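Local coordinates for diaminopimelate decarboxylase (Aquifex aeolicus, PDB 2P3E), which probably catalyses the pyridoxal phosphate-dependent decarboxylation of meso-diaminopimelate to L-lysine, the last step of lysine biosynthesis by the diaminopimelate pathway, at residues 199-204 / 220-225. Sequence-based numbering, arbitrary orientation.
Sequences VGIHCH and EKVVSL
No flat group joins the contact of Ile-201 and Cys-203 with Val-222 and Leu-225; the ring of His-202 springs from the other side of the strand. The backbone N of His-204 sits 4.2 Å above one face of the His-202 ring, shifted toward its rim. The NE2 atom of that ring hydrogen-bonds Glu-279 OE1, and Glu-279 is a likely cofactor-binding residue by similarity.

The side chains that meet are apolar and buried. Ile-201 uses both branches. Its CG2 lies 3.8 Å from Val-222 CG1 and also meets Leu-225 CD2, at 4.1 Å. Ile-201 CD1 is 4.1 Å from Leu-225 CG and also nears Val-222 O. The side chains of Ile-201 and Val-222 lie alongside each other, pointing opposite ways. In Val-222, CG1 is anti to the backbone N (chi1 167°) and reaches Ile-201, while CG2, anti to the carbonyl carbon, turns to Cys-203. Cys-203 SG rests 3.7 Å from Val-222 CG2. No hydrogen bond links the two segments.

On the helix, Ser-224 OG hydrogen-bonds Glu-220 O at 3.0 Å, from 38° out of the carbonyl plane. Ser-224 N shares that acceptor.

This is one beta-alpha-beta unit (strand 196-202, helix 214-231, strand 238-240) of the TIM-type barrel of the pyridoxal-binding domain. Helix 214-231 packs on the outside of strand 196-202. Val-222 also touches Leu-239 of strand 238-240 and Val-155 of strand 149-156, so this one side chain reaches three neighbouring parallel strands. Helix 183-191 flanks the contact, with Tyr-187 against Ile-201 and Gln-184 against Leu-225.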
loop_
_atom_site.group_PDB
_atom_site.type_symbol
_atom_site.label_atom_id
_atom_site.label_comp_id
_atom_site.label_asym_id
_atom_site.label_seq_id
_atom_site.Cartn_x
_atom_site.Cartn_y
_atom_site.Cartn_z
ATOM N N VAL B 199 30.815 18.204 1.050
ATOM C CA VAL B 199 31.715 17.043 1.190
ATOM C C VAL B 199 31.546 15.953 0.119
ATOM O O VAL B 199 32.362 15.029 0.038
ATOM C CB VAL B 199 31.605 16.340 2.583
ATOM C CG1 VAL B 199 31.962 17.309 3.743
ATOM C CG2 VAL B 199 30.222 15.729 2.793
ATOM N N GLY B 200 30.490 16.041 -0.677
ATOM C CA GLY B 200 30.204 14.943 -1.584
ATOM C C GLY B 200 29.542 15.258 -2.898
ATOM O O GLY B 200 29.154 16.394 -3.167
ATOM N N ILE B 201 29.426 14.212 -3.712
ATOM C CA ILE B 201 28.609 14.206 -4.925
ATOM C C ILE B 201 27.803 12.922 -4.855
ATOM O O ILE B 201 28.326 11.892 -4.423
ATOM C CB ILE B 201 29.465 14.168 -6.233
ATOM C CG1 ILE B 201 30.414 15.369 -6.309
ATOM C CG2 ILE B 201 28.552 14.023 -7.485
ATOM C CD1 ILE B 201 31.494 15.237 -7.373
ATOM N N HIS B 202 26.542 12.984 -5.269
ATOM C CA HIS B 202 25.681 11.799 -5.241
ATOM C C HIS B 202 25.037 11.565 -6.604
ATOM O O HIS B 202 24.601 12.518 -7.268
ATOM C CB HIS B 202 24.590 11.948 -4.168
ATOM C CG HIS B 202 23.614 10.805 -4.119
ATOM N ND1 HIS B 202 22.257 10.880 -4.244
ATOM C CD2 HIS B 202 23.898 9.483 -3.907
ATOM C CE1 HIS B 202 21.747 9.631 -4.120
ATOM N NE2 HIS B 202 22.743 8.785 -3.914
ATOM N N CYS B 203 24.991 10.307 -7.020
ATOM C CA CYS B 203 24.099 9.920 -8.112
ATOM C C CYS B 203 23.395 8.612 -7.788
ATOM O O CYS B 203 23.954 7.736 -7.140
ATOM C CB CYS B 203 24.846 9.836 -9.445
ATOM S SG CYS B 203 26.032 8.478 -9.572
ATOM N N HIS B 204 22.139 8.502 -8.191
ATOM C CA HIS B 204 21.436 7.227 -8.105
ATOM C C HIS B 204 20.679 7.088 -9.408
ATOM O O HIS B 204 19.654 7.743 -9.609
ATOM C CB HIS B 204 20.487 7.176 -6.898
ATOM C CG HIS B 204 19.691 5.906 -6.815
ATOM N ND1 HIS B 204 20.253 4.697 -6.463
ATOM C CD2 HIS B 204 18.380 5.658 -7.047
ATOM C CE1 HIS B 204 19.322 3.758 -6.477
ATOM N NE2 HIS B 204 18.176 4.316 -6.827
ATOM N N GLU B 220 31.325 8.071 -14.988
ATOM C CA GLU B 220 32.254 8.925 -15.745
ATOM C C GLU B 220 31.879 10.393 -15.586
ATOM O O GLU B 220 32.730 11.226 -15.294
ATOM C CB GLU B 220 32.275 8.527 -17.219
ATOM C CG GLU B 220 33.238 9.320 -18.068
ATOM C CD GLU B 220 32.908 9.196 -19.544
ATOM O OE1 GLU B 220 31.803 9.648 -19.944
ATOM O OE2 GLU B 220 33.739 8.648 -20.305
ATOM N N LYS B 221 30.594 10.694 -15.726
ATOM C CA LYS B 221 30.098 12.064 -15.531
ATOM C C LYS B 221 30.384 12.580 -14.127
ATOM O O LYS B 221 30.769 13.734 -13.950
ATOM C CB LYS B 221 28.587 12.147 -15.809
ATOM C CG LYS B 221 28.139 11.690 -17.190
ATOM C CD LYS B 221 28.582 12.622 -18.288
ATOM C CE LYS B 221 27.977 12.196 -19.635
ATOM N NZ LYS B 221 28.431 13.146 -20.697
ATOM N N VAL B 222 30.168 11.728 -13.125
ATOM C CA VAL B 222 30.441 12.097 -11.738
ATOM C C VAL B 222 31.933 12.326 -11.495
ATOM O O VAL B 222 32.312 13.268 -10.781
ATOM C CB VAL B 222 29.865 11.062 -10.739
ATOM C CG1 VAL B 222 30.433 11.287 -9.339
ATOM C CG2 VAL B 222 28.334 11.173 -10.707
ATOM N N VAL B 223 32.767 11.472 -12.099
ATOM C CA VAL B 223 34.229 11.587 -11.976
ATOM C C VAL B 223 34.698 12.908 -12.600
ATOM O O VAL B 223 35.526 13.619 -12.021
ATOM C CB VAL B 223 34.970 10.377 -12.626
ATOM C CG1 VAL B 223 36.488 10.664 -12.798
ATOM C CG2 VAL B 223 34.770 9.128 -11.787
ATOM N N SER B 224 34.165 13.228 -13.775
ATOM C CA SER B 224 34.433 14.529 -14.411
ATOM C C SER B 224 33.982 15.714 -13.555
ATOM O O SER B 224 34.712 16.705 -13.445
ATOM C CB SER B 224 33.784 14.610 -15.789
ATOM O OG SER B 224 34.249 13.513 -16.574
ATOM N N LEU B 225 32.783 15.627 -12.968
ATOM C CA LEU B 225 32.333 16.676 -12.045
ATOM C C LEU B 225 33.279 16.786 -10.849
ATOM O O LEU B 225 33.617 17.891 -10.419
ATOM C CB LEU B 225 30.894 16.438 -11.544
ATOM C CG LEU B 225 30.312 17.521 -10.604
ATOM C CD1 LEU B 225 30.274 18.920 -11.254
ATOM C CD2 LEU B 225 28.909 17.120 -10.155
#